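Local coordinates for protein NAD(P)H-flavin oxidoreductase (PDB 3GBH) that probably catalyses NAD(P)H-dependent reduction of flavin or related acceptors, as a member of the nitroreductase family that binds flavin mononucleotide, at residues 33-36 with 37-41; 151-154 with 155-159; 162-165 with 166-169; 204-207 with 208-212. One frame throughout, in Å; residues are numbered along the deposited sequence.

Contact 1. Residues 33-36 with 37-41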
loop_
_atom_site.group_PDB
_atom_site.type_symbol
_atom_site.label_atom_id
_atom_site.label_comp_id
_atom_site.label_asym_id
_atom_site.label_seq_id
_atom_site.Cartn_x
_atom_site.Cartn_y
_atom_site.Cartn_z
ATOM N N GLU B 33 -31.460 -2.842 23.723
ATOM C CA GLU B 33 -30.765 -1.637 23.231
ATOM C C GLU B 33 -29.656 -2.074 22.299
ATOM O O GLU B 33 -29.458 -1.521 21.227
ATOM C CB GLU B 33 -30.212 -0.795 24.420
ATOM C CG GLU B 33 -29.818 0.683 24.097
ATOM C CD GLU B 33 -29.283 1.482 25.343
ATOM O OE1 GLU B 33 -29.537 1.057 26.508
ATOM O OE2 GLU B 33 -28.624 2.549 25.149
ATOM N N GLU B 34 -28.960 -3.127 22.692
ATOM C CA GLU B 34 -27.870 -3.627 21.921
ATOM C C GLU B 34 -28.329 -4.344 20.637
ATOM O O GLU B 34 -27.785 -4.091 19.567
ATOM C CB GLU B 34 -27.065 -4.557 22.799
ATOM C CG GLU B 34 -25.828 -4.977 22.162
ATOM C CD GLU B 34 -24.612 -4.274 22.645
ATOM O OE1 GLU B 34 -24.665 -3.089 23.053
ATOM O OE2 GLU B 34 -23.571 -4.929 22.586
HETATM N N MSE B 35 -29.318 -5.238 20.733
HETATM C CA MSE B 35 -29.868 -5.867 19.519
HETATM C C MSE B 35 -30.369 -4.822 18.513
HETATM O O MSE B 35 -30.215 -4.978 17.292
HETATM C CB MSE B 35 -31.036 -6.784 19.896
HETATM C CG MSE B 35 -31.584 -7.583 18.708
HETATM SE SE MSE B 35 -30.298 -8.900 18.078
HETATM C CE MSE B 35 -30.508 -10.210 19.482
ATOM N N ASP B 36 -31.018 -3.782 19.028
ATOM C CA ASP B 36 -31.501 -2.698 18.183
ATOM C C ASP B 36 -30.363 -1.898 17.514
ATOM O O ASP B 36 -30.492 -1.508 16.368
ATOM C CB ASP B 36 -32.435 -1.783 18.966
ATOM C CG ASP B 36 -33.841 -2.364 19.098
ATOM O OD1 ASP B 36 -34.089 -3.462 18.554
ATOM O OD2 ASP B 36 -34.671 -1.730 19.760
ATOM N N GLU B 37 -29.258 -1.666 18.231
ATOM C CA GLU B 37 -28.067 -1.045 17.636
ATOM C C GLU B 37 -27.524 -1.890 16.504
ATOM O O GLU B 37 -27.250 -1.391 15.408
ATOM C CB GLU B 37 -26.950 -0.859 18.667
ATOM C CG GLU B 37 -27.171 0.224 19.653
ATOM C CD GLU B 37 -26.032 0.299 20.708
ATOM O OE1 GLU B 37 -24.933 -0.241 20.420
ATOM O OE2 GLU B 37 -26.229 0.886 21.802
ATOM N N ILE B 38 -27.391 -3.189 16.759
ATOM C CA ILE B 38 -26.976 -4.138 15.740
ATOM C C ILE B 38 -27.874 -4.105 14.506
ATOM O O ILE B 38 -27.393 -4.019 13.389
ATOM C CB ILE B 38 -26.895 -5.569 16.328
ATOM C CG1 ILE B 38 -25.749 -5.649 17.360
ATOM C CG2 ILE B 38 -26.740 -6.596 15.224
ATOM C CD1 ILE B 38 -25.779 -6.943 18.235
ATOM N N ILE B 39 -29.182 -4.162 14.692
ATOM C CA ILE B 39 -30.101 -4.145 13.543
ATOM C C ILE B 39 -30.113 -2.781 12.836
ATOM O O ILE B 39 -30.174 -2.698 11.609
ATOM C CB ILE B 39 -31.513 -4.565 13.976
ATOM C CG1 ILE B 39 -31.489 -6.046 14.403
ATOM C CG2 ILE B 39 -32.539 -4.361 12.824
ATOM C CD1 ILE B 39 -32.745 -6.470 15.188
ATOM N N THR B 40 -30.055 -1.701 13.597
ATOM C CA THR B 40 -29.975 -0.380 13.001
ATOM C C THR B 40 -28.779 -0.299 12.002
ATOM O O THR B 40 -28.960 0.130 10.868
ATOM C CB THR B 40 -29.875 0.700 14.084
ATOM O OG1 THR B 40 -31.059 0.675 14.898
ATOM C CG2 THR B 40 -29.706 2.120 13.475
ATOM N N LYS B 41 -27.582 -0.719 12.425
ATOM C CA LYS B 41 -26.401 -0.751 11.544
ATOM C C LYS B 41 -26.521 -1.679 10.374
ATOM O O LYS B 41 -26.078 -1.368 9.289
ATOM C CB LYS B 41 -25.159 -1.156 12.325
ATOM C CG LYS B 41 -24.686 -0.130 13.249
ATOM C CD LYS B 41 -23.818 0.896 12.525
ATOM C CE LYS B 41 -23.563 2.121 13.409
ATOM N NZ LYS B 41 -23.655 3.365 12.587
#
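Glu37 folds back along the helix over the carbonyls of Glu33 and Glu34, one turn earlier. Its CB lies 3.5 Å from Glu34 O. Its CG lies beside its own backbone N (chi1 -73°), which brings CG to 3.3 Å from Glu33 O. Beyond CG the chain is extended, and the carboxylate ends near two other acids. Glu37 OE1 stands 3.9 Å from Glu34 OE1, with the two carboxylate planes 44° apart. Glu37 OE2 stands 4.4 Å from Glu33 OE2. These like charges probably oppose each other. Arg7 probably offsets them: it forms a salt bridge with Glu34 OE1 and a long, weak ion pair with Glu37 OE1. Glu34 OE2 in turn is hydrogen-bonded to His157 ND1.

Thr40 uses its side chain as a second donor to the helix. OG1 sits 2.7 Å from Asp36 O, and Thr40 N is 2.8 Å from that same oxygen. The two approach from opposite faces of the carbonyl plane, OG1 from well above it. With chi1 at -62°, OG1 lies beside the backbone N and turns back to the carbonyl one turn earlier. This is a familiar way for a threonine to satisfy its hydroxyl inside an alpha helix. On the apolar side, CG of Met35, a selenomethionine, meets Ile39 CD1 at 3.9 Å, the two chains running at a slant to each other.

All of this belongs to helix 32-42. Ile39 packs on strand 54-59 and Ile38 on helix 132-156. Met35 packs on Phe212 of the second subunit, and Asp36 forms a salt bridge with Arg210 of that subunit.

Contact 2. Residues 151-154 with 155-159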
loop_
_atom_site.group_PDB
_atom_site.type_symbol
_atom_site.label_atom_id
_atom_site.label_comp_id
_atom_site.label_asym_id
_atom_site.label_seq_id
_atom_site.Cartn_x
_atom_site.Cartn_y
_atom_site.Cartn_z
HETATM N N MSE B 151 -24.079 -9.812 10.658
HETATM C CA MSE B 151 -23.088 -10.715 11.261
HETATM C C MSE B 151 -21.780 -10.015 11.616
HETATM O O MSE B 151 -21.202 -10.264 12.679
HETATM C CB MSE B 151 -22.850 -11.918 10.355
HETATM C CG MSE B 151 -24.067 -12.825 10.220
HETATM SE SE MSE B 151 -23.583 -14.506 9.345
HETATM C CE MSE B 151 -23.909 -13.938 7.493
ATOM N N LEU B 152 -21.337 -9.097 10.759
ATOM C CA LEU B 152 -20.132 -8.323 11.042
ATOM C C LEU B 152 -20.344 -7.390 12.231
ATOM O O LEU B 152 -19.522 -7.330 13.151
ATOM C CB LEU B 152 -19.651 -7.554 9.790
ATOM C CG LEU B 152 -19.159 -8.504 8.691
ATOM C CD1 LEU B 152 -18.994 -7.796 7.335
ATOM C CD2 LEU B 152 -17.886 -9.176 9.098
ATOM N N THR B 153 -21.467 -6.689 12.236
ATOM C CA THR B 153 -21.784 -5.761 13.339
ATOM C C THR B 153 -21.939 -6.505 14.648
ATOM O O THR B 153 -21.464 -6.055 15.687
ATOM C CB THR B 153 -23.064 -4.912 13.061
ATOM O OG1 THR B 153 -22.902 -4.249 11.807
ATOM C CG2 THR B 153 -23.237 -3.852 14.179
ATOM N N ALA B 154 -22.585 -7.671 14.598
ATOM C CA ALA B 154 -22.716 -8.499 15.803
ATOM C C ALA B 154 -21.322 -8.819 16.358
ATOM O O ALA B 154 -21.040 -8.653 17.577
ATOM C CB ALA B 154 -23.506 -9.789 15.483
ATOM N N LYS B 155 -20.418 -9.209 15.461
ATOM C CA LYS B 155 -19.041 -9.502 15.871
ATOM C C LYS B 155 -18.323 -8.274 16.436
ATOM O O LYS B 155 -17.546 -8.384 17.391
ATOM C CB LYS B 155 -18.252 -10.105 14.723
ATOM C CG LYS B 155 -16.871 -10.603 15.098
ATOM C CD LYS B 155 -16.917 -11.954 15.756
ATOM C CE LYS B 155 -15.929 -12.080 16.882
ATOM N NZ LYS B 155 -16.631 -11.869 18.147
ATOM N N ALA B 156 -18.580 -7.093 15.876
ATOM C CA ALA B 156 -17.963 -5.859 16.384
ATOM C C ALA B 156 -18.412 -5.556 17.808
ATOM O O ALA B 156 -17.678 -4.920 18.612
ATOM C CB ALA B 156 -18.281 -4.684 15.438
ATOM N N HIS B 157 -19.616 -6.002 18.140
ATOM C CA HIS B 157 -20.168 -5.865 19.500
ATOM C C HIS B 157 -19.708 -6.947 20.450
ATOM O O HIS B 157 -20.046 -6.910 21.635
ATOM C CB HIS B 157 -21.697 -5.880 19.462
ATOM C CG HIS B 157 -22.297 -4.593 19.022
ATOM N ND1 HIS B 157 -23.095 -3.827 19.849
ATOM C CD2 HIS B 157 -22.248 -3.951 17.832
ATOM C CE1 HIS B 157 -23.498 -2.756 19.186
ATOM N NE2 HIS B 157 -23.000 -2.809 17.961
ATOM N N GLY B 158 -18.956 -7.910 19.953
ATOM C CA GLY B 158 -18.368 -8.944 20.823
ATOM C C GLY B 158 -19.176 -10.250 20.784
ATOM O O GLY B 158 -18.853 -11.207 21.477
ATOM N N TYR B 159 -20.204 -10.281 19.951
ATOM C CA TYR B 159 -21.073 -11.465 19.808
ATOM C C TYR B 159 -20.581 -12.345 18.666
ATOM O O TYR B 159 -19.675 -11.956 17.917
ATOM C CB TYR B 159 -22.533 -11.038 19.575
ATOM C CG TYR B 159 -23.069 -10.251 20.723
ATOM C CD1 TYR B 159 -23.046 -10.776 21.999
ATOM C CD2 TYR B 159 -23.576 -8.971 20.553
ATOM C CE1 TYR B 159 -23.504 -10.062 23.075
ATOM C CE2 TYR B 159 -24.052 -8.239 21.636
ATOM C CZ TYR B 159 -24.021 -8.796 22.902
ATOM O OH TYR B 159 -24.474 -8.101 24.031
#
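Met151, a selenomethionine, accepts Lys155 N on its carbonyl at 3.1 Å. Its side chain points away from the later residues and packs on strand 160-164. Leu152 O accepts Ala156 N, the next bond of the helix, and the leucine side chain turns to helix 11-17 and to Phe11 of the second subunit. Thr153 does more. Its O accepts His157 N and also lies near the plane of the imidazole, at its edge, 3.1 Å from His157 CD2. Its methyl CG2 lies 3.8 Å from CD2 of His157; the two side chains run side by side and point the same way. Chi1 of -54° gives this job to CG2 and places OG1 to bond Gln149 O. On the same imidazole, ND1 is hydrogen-bonded to Glu34.

Ala154 O comes next, and here the helix ends in a Schellman motif. Gly158, with positive phi (100°), is the first residue to leave the helical path. Tyr159 N reaches back to Ala154 O at 3.0 Å, from above the carbonyl plane, and Gly158 N bonds Lys155 O. His157 N makes a weak second bond to Ala154 O. Ala154 CB also touches Tyr159 CB at 4.4 Å. Lys155, bent at each torsion beyond chi1, curls round this end so that NZ meets Tyr159 O at 3.1 Å.

Contact 3. Residues 162-165 with 166-169. With FMN (flavin mononucleotide), chain H.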
loop_
_atom_site.group_PDB
_atom_site.type_symbol
_atom_site.label_atom_id
_atom_site.label_comp_id
_atom_site.label_asym_id
_atom_site.label_seq_id
_atom_site.Cartn_x
_atom_site.Cartn_y
_atom_site.Cartn_z
ATOM N N ASN B 162 -24.089 -17.725 13.667
ATOM C CA ASN B 162 -24.053 -18.914 12.787
ATOM C C ASN B 162 -25.184 -18.753 11.802
ATOM O O ASN B 162 -26.376 -18.803 12.194
ATOM C CB ASN B 162 -24.205 -20.204 13.595
ATOM C CG ASN B 162 -24.207 -21.495 12.736
ATOM O OD1 ASN B 162 -24.734 -22.494 13.179
ATOM N ND2 ASN B 162 -23.600 -21.476 11.545
ATOM N N PRO B 163 -24.845 -18.497 10.526
ATOM C CA PRO B 163 -25.923 -18.469 9.525
ATOM C C PRO B 163 -26.397 -19.867 9.240
ATOM O O PRO B 163 -25.593 -20.794 9.216
ATOM C CB PRO B 163 -25.268 -17.802 8.316
ATOM C CG PRO B 163 -23.810 -18.118 8.450
ATOM C CD PRO B 163 -23.527 -18.219 9.930
ATOM N N ILE B 164 -27.705 -20.016 9.035
ATOM C CA ILE B 164 -28.352 -21.307 9.017
ATOM C C ILE B 164 -29.384 -21.313 7.884
ATOM O O ILE B 164 -30.226 -20.409 7.796
ATOM C CB ILE B 164 -29.012 -21.621 10.408
ATOM C CG1 ILE B 164 -27.927 -21.879 11.467
ATOM C CG2 ILE B 164 -29.933 -22.838 10.343
ATOM C CD1 ILE B 164 -28.383 -21.952 12.911
ATOM N N GLY B 165 -29.267 -22.310 6.999
ATOM C CA GLY B 165 -30.194 -22.526 5.900
ATOM C C GLY B 165 -30.935 -23.827 6.095
ATOM O O GLY B 165 -31.948 -24.062 5.462
ATOM N N GLY B 166 -30.455 -24.647 7.029
ATOM C CA GLY B 166 -31.028 -25.940 7.304
ATOM C C GLY B 166 -32.208 -25.907 8.243
ATOM O O GLY B 166 -32.161 -26.515 9.307
ATOM N N PHE B 167 -33.265 -25.202 7.841
ATOM C CA PHE B 167 -34.520 -25.208 8.576
ATOM C C PHE B 167 -35.693 -25.392 7.610
ATOM O O PHE B 167 -35.539 -25.246 6.396
ATOM C CB PHE B 167 -34.661 -23.956 9.489
ATOM C CG PHE B 167 -34.701 -22.636 8.767
ATOM C CD1 PHE B 167 -33.553 -22.071 8.245
ATOM C CD2 PHE B 167 -35.885 -21.925 8.663
ATOM C CE1 PHE B 167 -33.588 -20.846 7.609
ATOM C CE2 PHE B 167 -35.920 -20.727 8.032
ATOM C CZ PHE B 167 -34.780 -20.180 7.496
ATOM N N ASP B 168 -36.852 -25.719 8.168
ATOM C CA ASP B 168 -38.072 -25.983 7.387
ATOM C C ASP B 168 -38.681 -24.688 6.855
ATOM O O ASP B 168 -39.555 -24.097 7.473
ATOM C CB ASP B 168 -39.076 -26.754 8.251
ATOM C CG ASP B 168 -40.340 -27.160 7.494
ATOM O OD1 ASP B 168 -40.482 -26.814 6.297
ATOM O OD2 ASP B 168 -41.203 -27.801 8.128
ATOM N N LYS B 169 -38.220 -24.280 5.680
ATOM C CA LYS B 169 -38.698 -23.067 5.026
ATOM C C LYS B 169 -40.137 -23.142 4.517
ATOM O O LYS B 169 -40.808 -22.118 4.370
ATOM C CB LYS B 169 -37.756 -22.743 3.881
ATOM C CG LYS B 169 -36.431 -22.208 4.418
ATOM C CD LYS B 169 -35.424 -22.027 3.310
ATOM C CE LYS B 169 -34.110 -21.548 3.860
ATOM N NZ LYS B 169 -33.022 -21.647 2.868
HETATM N N1 FMN H . -24.169 -24.135 9.562
HETATM C C2 FMN H . -24.905 -25.028 10.328
HETATM O O2 FMN H . -24.434 -25.539 11.349
HETATM N N3 FMN H . -26.172 -25.363 9.929
HETATM C C4 FMN H . -26.735 -24.806 8.778
HETATM O O4 FMN H . -27.888 -25.138 8.443
HETATM C C4A FMN H . -25.990 -23.929 8.006
HETATM N N5 FMN H . -26.491 -23.383 6.838
HETATM C C5A FMN H . -25.888 -22.278 6.274
HETATM C C6 FMN H . -26.559 -21.495 5.319
HETATM C C7 FMN H . -25.955 -20.388 4.762
HETATM C C7M FMN H . -26.684 -19.563 3.737
HETATM C C8 FMN H . -24.649 -20.056 5.138
HETATM C C8M FMN H . -23.930 -18.866 4.581
HETATM C C9 FMN H . -23.986 -20.827 6.075
HETATM C C9A FMN H . -24.586 -21.942 6.669
HETATM N N10 FMN H . -23.928 -22.718 7.635
HETATM C C10 FMN H . -24.687 -23.601 8.405
HETATM C "C1'" FMN H . -22.552 -22.329 8.137
HETATM C "C2'" FMN H . -21.539 -22.755 7.075
HETATM O "O2'" FMN H . -21.295 -24.150 7.139
HETATM C "C3'" FMN H . -20.241 -21.963 7.275
HETATM O "O3'" FMN H . -20.496 -20.604 7.026
HETATM C "C4'" FMN H . -19.080 -22.432 6.399
HETATM O "O4'" FMN H . -18.720 -23.763 6.772
HETATM C "C5'" FMN H . -17.889 -21.489 6.555
HETATM O "O5'" FMN H . -17.446 -21.480 7.906
HETATM P P FMN H . -17.381 -20.108 8.722
HETATM O O1P FMN H . -16.849 -20.364 10.102
HETATM O O2P FMN H . -18.760 -19.516 8.724
HETATM O O3P FMN H . -16.472 -19.132 8.013
HETATM O O HOH W 1 -32.721 -24.267 2.195
HETATM O O HOH W 2 -34.321 -25.701 4.056
#
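Gly165 and Gly166 both direct a backbone N-H at O4 of the flavin. Gly166 N makes the better bond, 3.0 Å from FMN O4; Gly165 N adds a weak one and also lies 3.0 Å from FMN N5. Before them, Pro163 O sits 3.0 Å from FMN C9A, and Ile164 CG2 approaches FMN O4 at 3.6 Å.

The next layer holds this backbone in place. Gly166 is the centre of an inverse gamma turn, closed by a weak bond from Phe167 N to Gly165 O. One water joins Gly165 O to Phe167 O. Another takes a bond from Lys169 NZ and gives a weak one to Gly165 O. The Phe167 ring presents its edge to Ile164 O, with CE1 at 3.4 Å; its first torsion, chi1 63°, folds the ring back beside the 164-165 backbone. Phe72 lies against this ring with the planes nearly parallel, and Asn75 binds Gly166 O.

Pro46 of the second subunit packs on Pro163. Strand 160-164 and the glycine turn after it thus line the isoalloxazine at a subunit interface, as in nitroreductase-family flavin sites.

Contact 4. Residues 204-207 with 208-212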
loop_
_atom_site.group_PDB
_atom_site.type_symbol
_atom_site.label_atom_id
_atom_site.label_comp_id
_atom_site.label_asym_id
_atom_site.label_seq_id
_atom_site.Cartn_x
_atom_site.Cartn_y
_atom_site.Cartn_z
ATOM N N LEU B 204 -11.102 -21.378 -1.119
ATOM C CA LEU B 204 -10.500 -21.636 -2.425
ATOM C C LEU B 204 -9.416 -20.591 -2.709
ATOM O O LEU B 204 -9.539 -19.452 -2.271
ATOM C CB LEU B 204 -11.578 -21.501 -3.524
ATOM C CG LEU B 204 -12.601 -22.616 -3.773
ATOM C CD1 LEU B 204 -13.736 -22.130 -4.686
ATOM C CD2 LEU B 204 -11.950 -23.860 -4.371
ATOM N N PRO B 205 -8.392 -20.950 -3.494
ATOM C CA PRO B 205 -7.439 -19.950 -3.949
ATOM C C PRO B 205 -8.172 -18.980 -4.851
ATOM O O PRO B 205 -9.068 -19.413 -5.602
ATOM C CB PRO B 205 -6.436 -20.749 -4.784
ATOM C CG PRO B 205 -6.715 -22.162 -4.527
ATOM C CD PRO B 205 -8.088 -22.291 -4.011
ATOM N N ILE B 206 -7.818 -17.707 -4.818
ATOM C CA ILE B 206 -8.648 -16.737 -5.535
ATOM C C ILE B 206 -8.597 -16.940 -7.049
ATOM O O ILE B 206 -9.554 -16.586 -7.743
ATOM C CB ILE B 206 -8.387 -15.248 -5.133
ATOM C CG1 ILE B 206 -6.945 -14.841 -5.418
ATOM C CG2 ILE B 206 -8.799 -15.017 -3.663
ATOM C CD1 ILE B 206 -6.778 -13.329 -5.520
ATOM N N ASP B 207 -7.516 -17.541 -7.553
ATOM C CA ASP B 207 -7.431 -17.918 -8.976
ATOM C C ASP B 207 -8.573 -18.833 -9.451
ATOM O O ASP B 207 -8.829 -18.940 -10.661
ATOM C CB ASP B 207 -6.128 -18.641 -9.272
ATOM C CG ASP B 207 -4.985 -17.706 -9.514
ATOM O OD1 ASP B 207 -5.230 -16.503 -9.744
ATOM O OD2 ASP B 207 -3.833 -18.194 -9.482
ATOM N N ASP B 208 -9.240 -19.501 -8.519
ATOM C CA ASP B 208 -10.365 -20.373 -8.874
ATOM C C ASP B 208 -11.721 -19.688 -8.851
ATOM O O ASP B 208 -12.730 -20.291 -9.258
ATOM C CB ASP B 208 -10.350 -21.599 -7.960
ATOM C CG ASP B 208 -9.136 -22.473 -8.226
ATOM O OD1 ASP B 208 -8.704 -22.500 -9.394
ATOM O OD2 ASP B 208 -8.558 -23.070 -7.294
ATOM N N VAL B 209 -11.767 -18.438 -8.385
ATOM C CA VAL B 209 -13.025 -17.744 -8.208
ATOM C C VAL B 209 -13.105 -16.397 -8.912
ATOM O O VAL B 209 -14.179 -15.851 -8.999
ATOM C CB VAL B 209 -13.350 -17.540 -6.717
ATOM C CG1 VAL B 209 -13.363 -18.896 -5.978
ATOM C CG2 VAL B 209 -12.395 -16.600 -6.070
ATOM N N ARG B 210 -11.988 -15.828 -9.381
ATOM C CA ARG B 210 -12.056 -14.548 -10.049
ATOM C C ARG B 210 -11.140 -14.531 -11.235
ATOM O O ARG B 210 -10.104 -15.187 -11.209
ATOM C CB ARG B 210 -11.673 -13.393 -9.099
ATOM C CG ARG B 210 -10.204 -13.359 -8.638
ATOM C CD ARG B 210 -9.317 -12.443 -9.531
ATOM N NE ARG B 210 -7.907 -12.481 -9.142
ATOM C CZ ARG B 210 -7.047 -13.418 -9.506
ATOM N NH1 ARG B 210 -7.430 -14.444 -10.260
ATOM N NH2 ARG B 210 -5.788 -13.336 -9.114
ATOM N N GLU B 211 -11.508 -13.777 -12.270
ATOM C CA GLU B 211 -10.597 -13.534 -13.361
ATOM C C GLU B 211 -10.756 -12.137 -13.926
ATOM O O GLU B 211 -11.813 -11.553 -13.842
ATOM C CB GLU B 211 -10.794 -14.570 -14.455
ATOM C CG GLU B 211 -12.044 -14.402 -15.245
ATOM C CD GLU B 211 -12.110 -15.323 -16.438
ATOM O OE1 GLU B 211 -11.073 -15.613 -17.038
ATOM O OE2 GLU B 211 -13.222 -15.731 -16.786
ATOM N N PHE B 212 -9.697 -11.622 -14.525
ATOM C CA PHE B 212 -9.709 -10.282 -15.085
ATOM C C PHE B 212 -10.054 -10.343 -16.560
ATOM O O PHE B 212 -9.462 -11.094 -17.280
ATOM C CB PHE B 212 -8.338 -9.621 -14.887
ATOM C CG PHE B 212 -8.007 -9.388 -13.454
ATOM C CD1 PHE B 212 -8.408 -8.242 -12.826
ATOM C CD2 PHE B 212 -7.309 -10.339 -12.724
ATOM C CE1 PHE B 212 -8.129 -8.032 -11.484
ATOM C CE2 PHE B 212 -7.016 -10.127 -11.390
ATOM C CZ PHE B 212 -7.433 -8.980 -10.767
#
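Leu204 and Val209 form the close apolar part of this contact, with Leu204 CD1 only 3.5 Å from Val209 CG1. Beside them the backbone is drawn tight. Ile206 O accepts two donors, each at 3.0 Å: Arg210 N lies almost on the line of the C=O bond, though its N-H is bent (140°), whereas Val209 N comes from far above the carbonyl plane. Asp208 N to Pro205 O and Val209 N to Ile206 O are the two i to i-3 bonds of the short 3-10 turn. Val209 CG2 tucks in at 3.3 Å from Ile206 O.

The other side is looser and carries charge. Asp207 is exposed, and its OD1 alone is gripped end-on by Arg210, by NH1 at 3.1 Å and NH2 at 3.3 Å. The carboxylate and guanidinium planes are 46° apart, so the pairing is not coplanar. Ile206 CG1 lies over one face of the guanidinium near its rim and Phe212 CD2 over the opposite face. The stronger partner of Arg210 is Asp36 of the second subunit, bound through NE.

The segment has left the body of its own chain. Strand 210-212 pairs in parallel with a strand of the second subunit, Asp208 OD2 bonds Gln100 there, and Leu204 packs on Ile101 of that subunit.

How the contacts relate
The contacts come in series along the chain. Contacts 1 and 2 lie on helices 32-42 and 132-156, their centres 10 Å apart, and meet directly where Glu34 and Glu37 face His157. Helix 132-156 ends in contact 2, and strand 160-164 follows at once into contact 3. Contacts 2 and 3 touch where Met151 SE meets Pro163 CG at 3.7 Å, although the centres are 20 Å apart. Strand 160-164 is an outer strand of the four-stranded antiparallel sheet. Contact 4 stands apart: its nearest atoms are about 16 Å from contact 3 and about 26 Å from contact 1. Like contacts 1 and 2, it touches the second subunit. Contact 3 lines the flavin, where Pro163 also meets that subunit.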